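Local structure of TRAP dicarboxylate transporter-DctP subunit (Desulfovibrio salexigens, 4N6D) at residues Gln53-Arg58 and Val63-Tyr68; Asn217-Cys222 and Leu278-Asp283. The protein probably binds a small organic acid in the periplasm, as the extracytoplasmic solute receptor of a TRAP transport system. One frame throughout, in Å; residues are numbered along the deposited sequence.

Contact 1: residues Gln53-Arg58 and Val63-Tyr68; sequences QEVEKR and VQVQTY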
ATOM      1  N   GLN A  53       7.450  17.629   9.459  1.00  9.51           N
ATOM      2  CA  GLN A  53       6.914  18.633  10.377  1.00 13.30           C
ATOM      3  C   GLN A  53       7.121  18.181  11.823  1.00 12.51           C
ATOM      4  O   GLN A  53       7.555  18.951  12.666  1.00 15.55           O
ATOM      5  CB  GLN A  53       5.427  18.852  10.115  1.00 18.47           C
ATOM      6  CG  GLN A  53       5.132  19.569   8.798  1.00 28.15           C
ATOM      7  CD  GLN A  53       3.684  19.417   8.354  1.00 42.99           C
ATOM      8  OE1 GLN A  53       2.797  19.079   9.150  1.00 45.69           O
ATOM      9  NE2 GLN A  53       3.438  19.665   7.072  1.00 49.01           N
ATOM     10  N   GLU A  54       6.801  16.924  12.100  1.00 13.55           N
ATOM     11  CA  GLU A  54       6.892  16.421  13.466  1.00 13.48           C
ATOM     12  C   GLU A  54       8.335  16.257  13.921  1.00 10.50           C
ATOM     13  O   GLU A  54       8.663  16.535  15.052  1.00 11.48           O
ATOM     14  CB  GLU A  54       6.138  15.099  13.601  1.00 16.02           C
ATOM     15  CG  GLU A  54       4.626  15.263  13.722  1.00 23.14           C
ATOM     16  CD  GLU A  54       4.205  16.331  14.758  1.00 28.14           C
ATOM     17  OE1 GLU A  54       4.614  16.278  15.953  1.00 30.68           O
ATOM     18  OE2 GLU A  54       3.484  17.258  14.361  1.00 31.88           O
ATOM     19  N   VAL A  55       9.213  15.852  13.009  1.00  9.58           N
ATOM     20  CA  VAL A  55      10.625  15.709  13.364  1.00  9.13           C
ATOM     21  C   VAL A  55      11.268  17.068  13.693  1.00  9.86           C
ATOM     22  O   VAL A  55      11.978  17.198  14.674  1.00  9.89           O
ATOM     23  CB  VAL A  55      11.410  15.002  12.251  1.00  9.19           C
ATOM     24  CG1 VAL A  55      12.904  15.169  12.436  1.00  8.22           C
ATOM     25  CG2 VAL A  55      11.027  13.531  12.214  1.00 10.10           C
ATOM     26  N   GLU A  56      11.008  18.084  12.878  1.00 11.15           N
ATOM     27  CA  GLU A  56      11.579  19.390  13.121  1.00 10.05           C
ATOM     28  C   GLU A  56      11.043  19.973  14.414  1.00 11.00           C
ATOM     29  O   GLU A  56      11.784  20.611  15.163  1.00 14.08           O
ATOM     30  CB  GLU A  56      11.319  20.329  11.920  1.00 12.10           C
ATOM     31  CG  GLU A  56      11.971  19.795  10.652  1.00  9.43           C
ATOM     32  CD  GLU A  56      11.956  20.765   9.465  1.00 15.65           C
ATOM     33  OE1 GLU A  56      11.133  21.708   9.450  1.00 14.50           O
ATOM     34  OE2 GLU A  56      12.799  20.581   8.549  1.00 13.99           O
ATOM     35  N   LYS A  57       9.763  19.735  14.691  1.00 11.48           N
ATOM     36  CA  LYS A  57       9.132  20.302  15.885  1.00 11.17           C
ATOM     37  C   LYS A  57       9.663  19.589  17.121  1.00 13.26           C
ATOM     38  O   LYS A  57      10.070  20.234  18.082  1.00 13.73           O
ATOM     39  CB  LYS A  57       7.604  20.186  15.812  1.00 13.91           C
ATOM     40  CG  LYS A  57       6.859  20.804  17.003  1.00 14.84           C
ATOM     41  CD  LYS A  57       5.355  20.698  16.793  1.00 19.42           C
ATOM     42  CE  LYS A  57       4.565  21.209  17.999  1.00 22.73           C
ATOM     43  NZ  LYS A  57       3.156  20.815  17.868  1.00 22.24           N
ATOM     44  N   ARG A  58       9.663  18.257  17.095  1.00 13.26           N
ATOM     45  CA  ARG A  58       9.976  17.485  18.303  1.00 12.06           C
ATOM     46  C   ARG A  58      11.446  17.557  18.678  1.00 13.59           C
ATOM     47  O   ARG A  58      11.805  17.377  19.838  1.00 16.00           O
ATOM     48  CB  ARG A  58       9.564  16.029  18.110  1.00 10.95           C
ATOM     49  CG  ARG A  58       8.088  15.874  18.100  1.00 10.97           C
ATOM     50  CD  ARG A  58       7.691  14.443  17.844  1.00 13.46           C
ATOM     51  NE  ARG A  58       6.271  14.360  17.568  1.00 11.55           N
ATOM     52  CZ  ARG A  58       5.557  13.234  17.607  1.00 14.52           C
ATOM     53  NH1 ARG A  58       6.106  12.081  17.984  1.00 12.89           N
ATOM     54  NH2 ARG A  58       4.265  13.279  17.319  1.00 17.70           N
ATOM     55  N   VAL A  63      17.065  19.135  14.030  1.00 11.54           N
ATOM     56  CA  VAL A  63      17.061  18.431  12.750  1.00 12.20           C
ATOM     57  C   VAL A  63      16.231  19.208  11.749  1.00 11.06           C
ATOM     58  O   VAL A  63      15.146  19.701  12.083  1.00 11.82           O
ATOM     59  CB  VAL A  63      16.410  17.026  12.882  1.00 12.41           C
ATOM     60  CG1 VAL A  63      16.339  16.315  11.526  1.00 10.26           C
ATOM     61  CG2 VAL A  63      17.182  16.180  13.872  1.00 15.94           C
ATOM     62  N   GLN A  64      16.748  19.340  10.534  1.00  9.57           N
ATOM     63  CA  GLN A  64      15.966  19.832   9.413  1.00 10.88           C
ATOM     64  C   GLN A  64      15.906  18.735   8.355  1.00 12.20           C
ATOM     65  O   GLN A  64      16.847  17.961   8.200  1.00 12.51           O
ATOM     66  CB  GLN A  64      16.557  21.127   8.829  1.00 14.49           C
ATOM     67  CG  GLN A  64      17.872  20.965   8.139  1.00 14.38           C
ATOM     68  CD  GLN A  64      18.413  22.286   7.626  1.00 17.57           C
ATOM     69  OE1 GLN A  64      18.091  23.360   8.163  1.00 17.76           O
ATOM     70  NE2 GLN A  64      19.230  22.221   6.582  1.00 19.59           N
ATOM     71  N   VAL A  65      14.796  18.686   7.627  1.00 10.07           N
ATOM     72  CA  VAL A  65      14.589  17.697   6.569  1.00 11.63           C
ATOM     73  C   VAL A  65      14.266  18.396   5.246  1.00 12.44           C
ATOM     74  O   VAL A  65      13.357  19.241   5.182  1.00 13.82           O
ATOM     75  CB  VAL A  65      13.409  16.768   6.943  1.00 11.71           C
ATOM     76  CG1 VAL A  65      13.234  15.667   5.883  1.00 12.78           C
ATOM     77  CG2 VAL A  65      13.632  16.159   8.299  1.00 12.36           C
ATOM     78  N   GLN A  66      15.034  18.098   4.198  1.00 10.88           N
ATOM     79  CA  GLN A  66      14.694  18.557   2.859  1.00  9.87           C
ATOM     80  C   GLN A  66      14.044  17.412   2.107  1.00 13.65           C
ATOM     81  O   GLN A  66      14.609  16.327   2.019  1.00 10.07           O
ATOM     82  CB  GLN A  66      15.930  18.960   2.056  1.00 12.70           C
ATOM     83  CG  GLN A  66      16.590  20.215   2.531  1.00 22.62           C
ATOM     84  CD  GLN A  66      17.287  19.990   3.840  1.00 24.12           C
ATOM     85  OE1 GLN A  66      16.971  20.635   4.843  1.00 20.95           O
ATOM     86  NE2 GLN A  66      18.249  19.071   3.845  1.00 24.14           N
ATOM     87  N   THR A  67      12.862  17.672   1.560  1.00 10.67           N
ATOM     88  CA  THR A  67      12.116  16.649   0.847  1.00  9.76           C
ATOM     89  C   THR A  67      12.243  16.775  -0.669  1.00 10.94           C
ATOM     90  O   THR A  67      12.320  17.876  -1.235  1.00 13.12           O
ATOM     91  CB  THR A  67      10.647  16.666   1.249  1.00  9.22           C
ATOM     92  OG1 THR A  67      10.051  17.910   0.872  1.00 12.49           O
ATOM     93  CG2 THR A  67      10.489  16.450   2.752  1.00 10.39           C
ATOM     94  N   TYR A  68      12.237  15.617  -1.322  1.00  9.77           N
ATOM     95  CA  TYR A  68      12.375  15.532  -2.756  1.00 12.18           C
ATOM     96  C   TYR A  68      11.301  14.612  -3.338  1.00 11.79           C
ATOM     97  O   TYR A  68      11.592  13.480  -3.715  1.00 11.36           O
ATOM     98  CB  TYR A  68      13.765  14.995  -3.091  1.00 12.53           C
ATOM     99  CG  TYR A  68      14.888  15.928  -2.692  1.00 11.45           C
ATOM    100  CD1 TYR A  68      15.387  15.935  -1.409  1.00 10.11           C
ATOM    101  CD2 TYR A  68      15.442  16.795  -3.615  1.00 11.20           C
ATOM    102  CE1 TYR A  68      16.422  16.777  -1.037  1.00 11.86           C
ATOM    103  CE2 TYR A  68      16.461  17.632  -3.272  1.00 10.88           C
ATOM    104  CZ  TYR A  68      16.960  17.626  -1.983  1.00  9.73           C
ATOM    105  OH  TYR A  68      17.974  18.495  -1.669  1.00 10.76           O
TER
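Glu56 of the helical segment Gln53-Arg58 and Val63 of the strand Val63-Tyr68 bring the two backbones nearest, with their CA atoms 5.6 Å apart. The segments run nearly antiparallel, at 161° between their directions, and their axes approach to 7.3 Å. This is the helix-to-strand half of the beta-alpha-beta unit formed by strand 30-35, helix 43-58 and strand 63-68. Val55 points its CB toward the strand. Its CG1 branch, anti to the backbone N (chi1 165°), lies obliquely across Val63 and meets Val63 CG1 at 3.7 Å. The same methyl reaches Val65 CG2 more loosely, at 4.3 Å. Leu258 and Val251 of helix 249-285 pack on Val55 and Val63 respectively, which extends this apolar patch.

Glu56 reaches from the helix to the edge of the strand. Its extended chain passes the first strand carbonyl, with Glu56 CG 3.5 Å from Val63 O. The carboxylate then receives the backbone N-H of Val65. The bond from Val65 N to Glu56 OE2 is 2.9 Å long and nearly straight, at 168°, and it uses the anti lone pair of the oxygen. Gln64 points away from the helix overall, though its CB still touches the Glu56 carboxylate; its amide NE2 bonds to Ser31 OG. On its other edge the strand pairs with strand 30-35 through the backbones of Gln64, Gln66 and Tyr68.

On the edge where no further strand of the chain pairs, Glu56 takes the N-H of Val65 and Lys52 NZ bonds to its carbonyl oxygen. Side chains thus satisfy both polar backbone atoms of this residue, while the valines close the buried side of the crossover.

Contact 2: residues Asn217-Cys222 and Leu278-Asp283; sequences NFAEIC and LAWAKD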
ATOM      1  N   ASN A 217     -10.277  11.567 -11.477  1.00 14.92           N
ATOM      2  CA  ASN A 217     -11.605  11.758 -12.062  1.00 12.49           C
ATOM      3  C   ASN A 217     -12.144  10.513 -12.753  1.00 15.43           C
ATOM      4  O   ASN A 217     -12.959  10.617 -13.670  1.00 14.21           O
ATOM      5  CB  ASN A 217     -11.597  12.930 -13.058  1.00 14.86           C
ATOM      6  CG  ASN A 217     -13.007  13.423 -13.403  1.00 15.35           C
ATOM      7  OD1 ASN A 217     -13.925  13.384 -12.583  1.00 17.76           O
ATOM      8  ND2 ASN A 217     -13.188  13.854 -14.640  1.00 16.46           N
ATOM      9  N   PHE A 218     -11.716   9.330 -12.311  1.00 15.22           N
ATOM     10  CA  PHE A 218     -12.237   8.110 -12.921  1.00 12.71           C
ATOM     11  C   PHE A 218     -13.733   7.906 -12.684  1.00  9.75           C
ATOM     12  O   PHE A 218     -14.386   7.168 -13.418  1.00 13.35           O
ATOM     13  CB  PHE A 218     -11.430   6.886 -12.495  1.00 11.55           C
ATOM     14  CG  PHE A 218     -10.166   6.719 -13.273  1.00 15.04           C
ATOM     15  CD1 PHE A 218     -10.215   6.456 -14.628  1.00 20.03           C
ATOM     16  CD2 PHE A 218      -8.936   6.836 -12.661  1.00 19.61           C
ATOM     17  CE1 PHE A 218      -9.059   6.316 -15.354  1.00 23.44           C
ATOM     18  CE2 PHE A 218      -7.776   6.699 -13.389  1.00 24.25           C
ATOM     19  CZ  PHE A 218      -7.841   6.444 -14.729  1.00 21.86           C
ATOM     20  N   ALA A 219     -14.291   8.571 -11.677  1.00 11.21           N
ATOM     21  CA  ALA A 219     -15.702   8.431 -11.376  1.00 11.67           C
ATOM     22  C   ALA A 219     -16.587   8.994 -12.486  1.00 12.18           C
ATOM     23  O   ALA A 219     -17.745   8.620 -12.582  1.00 11.27           O
ATOM     24  CB  ALA A 219     -16.038   9.109 -10.072  1.00 12.02           C
ATOM     25  N   GLU A 220     -16.055   9.878 -13.334  1.00 14.96           N
ATOM     26  CA  GLU A 220     -16.875  10.412 -14.411  1.00 14.37           C
ATOM     27  C   GLU A 220     -17.304   9.289 -15.337  1.00 15.95           C
ATOM     28  O   GLU A 220     -18.403   9.307 -15.878  1.00 12.70           O
ATOM     29  CB  GLU A 220     -16.161  11.500 -15.213  1.00 16.00           C
ATOM     30  CG  GLU A 220     -17.072  12.134 -16.273  1.00 16.71           C
ATOM     31  CD  GLU A 220     -16.587  13.477 -16.744  1.00 26.52           C
ATOM     32  OE1 GLU A 220     -15.400  13.782 -16.540  1.00 23.96           O
ATOM     33  OE2 GLU A 220     -17.401  14.230 -17.323  1.00 23.52           O
ATOM     34  N   ILE A 221     -16.415   8.319 -15.504  1.00 11.77           N
ATOM     35  CA  ILE A 221     -16.619   7.223 -16.428  1.00 13.58           C
ATOM     36  C   ILE A 221     -17.057   5.939 -15.725  1.00 10.66           C
ATOM     37  O   ILE A 221     -17.947   5.237 -16.210  1.00 14.31           O
ATOM     38  CB  ILE A 221     -15.319   6.944 -17.200  1.00 15.39           C
ATOM     39  CG1 ILE A 221     -14.913   8.179 -18.001  1.00 18.27           C
ATOM     40  CG2 ILE A 221     -15.497   5.737 -18.104  1.00 19.07           C
ATOM     41  CD1 ILE A 221     -13.555   8.034 -18.658  1.00 23.35           C
ATOM     42  N   CYS A 222     -16.442   5.639 -14.579  1.00 14.99           N
ATOM     43  CA  CYS A 222     -16.708   4.393 -13.864  1.00 14.34           C
ATOM     44  C   CYS A 222     -17.516   4.701 -12.634  1.00 10.10           C
ATOM     45  O   CYS A 222     -16.962   5.086 -11.614  1.00 11.70           O
ATOM     46  CB  CYS A 222     -15.416   3.723 -13.421  1.00 15.20           C
ATOM     47  SG  CYS A 222     -14.316   3.344 -14.792  1.00 15.79           S
ATOM     48  N   LEU A 278     -14.773   9.125  -2.297  1.00 12.75           N
ATOM     49  CA  LEU A 278     -16.048   8.466  -2.525  1.00 11.91           C
ATOM     50  C   LEU A 278     -17.209   9.433  -2.325  1.00 14.07           C
ATOM     51  O   LEU A 278     -18.159   9.423  -3.094  1.00 13.64           O
ATOM     52  CB  LEU A 278     -16.201   7.270  -1.601  1.00 15.44           C
ATOM     53  CG  LEU A 278     -15.279   6.087  -1.942  1.00 12.53           C
ATOM     54  CD1 LEU A 278     -15.362   5.017  -0.877  1.00 13.32           C
ATOM     55  CD2 LEU A 278     -15.630   5.505  -3.306  1.00 16.26           C
ATOM     56  N   ALA A 279     -17.124  10.267  -1.294  1.00 16.56           N
ATOM     57  CA  ALA A 279     -18.200  11.226  -1.034  1.00 16.88           C
ATOM     58  C   ALA A 279     -18.274  12.225  -2.184  1.00 16.32           C
ATOM     59  O   ALA A 279     -19.365  12.557  -2.646  1.00 15.61           O
ATOM     60  CB  ALA A 279     -17.987  11.931   0.291  1.00 17.48           C
ATOM     61  N   TRP A 280     -17.116  12.690  -2.660  1.00 15.79           N
ATOM     62  CA  TRP A 280     -17.079  13.614  -3.804  1.00 14.88           C
ATOM     63  C   TRP A 280     -17.716  12.967  -5.042  1.00 14.83           C
ATOM     64  O   TRP A 280     -18.547  13.570  -5.714  1.00 17.08           O
ATOM     65  CB  TRP A 280     -15.643  14.016  -4.092  1.00 14.97           C
ATOM     66  CG  TRP A 280     -15.409  14.890  -5.301  1.00 15.43           C
ATOM     67  CD1 TRP A 280     -15.367  16.251  -5.333  1.00 17.75           C
ATOM     68  CD2 TRP A 280     -15.138  14.448  -6.638  1.00 17.60           C
ATOM     69  NE1 TRP A 280     -15.101  16.688  -6.614  1.00 22.52           N
ATOM     70  CE2 TRP A 280     -14.951  15.597  -7.428  1.00 20.79           C
ATOM     71  CE3 TRP A 280     -15.026  13.190  -7.240  1.00 18.95           C
ATOM     72  CZ2 TRP A 280     -14.677  15.526  -8.787  1.00 24.23           C
ATOM     73  CZ3 TRP A 280     -14.754  13.128  -8.596  1.00 18.16           C
ATOM     74  CH2 TRP A 280     -14.576  14.281  -9.346  1.00 20.56           C
ATOM     75  N   ALA A 281     -17.334  11.725  -5.311  1.00 11.92           N
ATOM     76  CA  ALA A 281     -17.826  11.017  -6.477  1.00 11.78           C
ATOM     77  C   ALA A 281     -19.327  10.741  -6.375  1.00 14.75           C
ATOM     78  O   ALA A 281     -20.030  10.772  -7.384  1.00 13.06           O
ATOM     79  CB  ALA A 281     -17.056   9.715  -6.653  1.00 13.01           C
ATOM     80  N   LYS A 282     -19.810  10.430  -5.171  1.00 12.27           N
ATOM     81  CA  LYS A 282     -21.223  10.177  -4.982  1.00 15.77           C
ATOM     82  C   LYS A 282     -22.020  11.470  -5.212  1.00 18.00           C
ATOM     83  O   LYS A 282     -23.059  11.475  -5.874  1.00 14.67           O
ATOM     84  CB  LYS A 282     -21.490   9.619  -3.585  1.00 17.53           C
ATOM     85  CG  LYS A 282     -22.873   9.029  -3.460  1.00 22.94           C
ATOM     86  CD  LYS A 282     -23.145   8.416  -2.094  1.00 26.93           C
ATOM     87  CE  LYS A 282     -24.457   7.643  -2.136  1.00 31.72           C
ATOM     88  NZ  LYS A 282     -25.062   7.468  -0.790  1.00 36.85           N
ATOM     89  N   ASP A 283     -21.515  12.571  -4.667  1.00 13.95           N
ATOM     90  CA  ASP A 283     -22.181  13.863  -4.825  1.00 14.96           C
ATOM     91  C   ASP A 283     -22.223  14.293  -6.289  1.00 15.10           C
ATOM     92  O   ASP A 283     -23.245  14.801  -6.771  1.00 17.35           O
ATOM     93  CB  ASP A 283     -21.461  14.917  -3.976  1.00 18.20           C
ATOM     94  CG  ASP A 283     -22.118  16.275  -4.044  1.00 28.29           C
ATOM     95  OD1 ASP A 283     -23.285  16.383  -3.644  1.00 28.19           O
ATOM     96  OD2 ASP A 283     -21.452  17.233  -4.474  1.00 33.02           O
TER
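A small apolar contact, with a polar atom at its margin, joins the loop Asn217-Cys222 to the helical segment Leu278-Asp283 near the end of the long helix 249-285. The loop leads into strand 224-226, and the helix is followed by strand 288-290. These strands are parallel neighbours in the four-stranded sheet, so the contact packs the elements just before them against each other. At the centre, Ala219 and Ala281 point their CB atoms toward each other, and these methyls meet at 3.6 Å. The two CA atoms are 5.9 Å apart. Ala219 CB also lies obliquely to the Trp280 ring.

Trp280 holds CG anti to the backbone N (chi1 176°), which sends the indole out from the helix, more across its direction than along it, over to Asn217. There Asn217 OD1 meets the ring at its edge, in plane, 3.4 Å from Trp280 CH2. The amide and ring planes stand 74° apart. Asn217 ND2 donates to Glu220 OE1 at 2.9 Å, and Tyr285 OH hydrogen-bonds to Asn217 OD1.

No hydrogen bond links the two segments directly. The amide oxygen faces the C-H rim of the indole, an approach that is probably mildly favourable electrostatically, while the small alanine side chains allow the close spacing.

In the fold
The two contacts lie about 35 Å apart between centres, and their nearest atoms are about 23 Å apart, so they do not touch. Contact 1 is the more buried and is local in sequence, joining neighbouring elements of one beta-alpha-beta unit at the margin of the five-stranded sheet. Contact 2 is partly buried and links a loop to a helix far along the chain. Helix 249-285 relates them: its earlier part packs on the valines of contact 1, and its later part forms one side of contact 2. A carboxylate bonds directly to the backbone across contact 1, whereas contact 2 relies on close methyls and an amide oxygen at a ring edge.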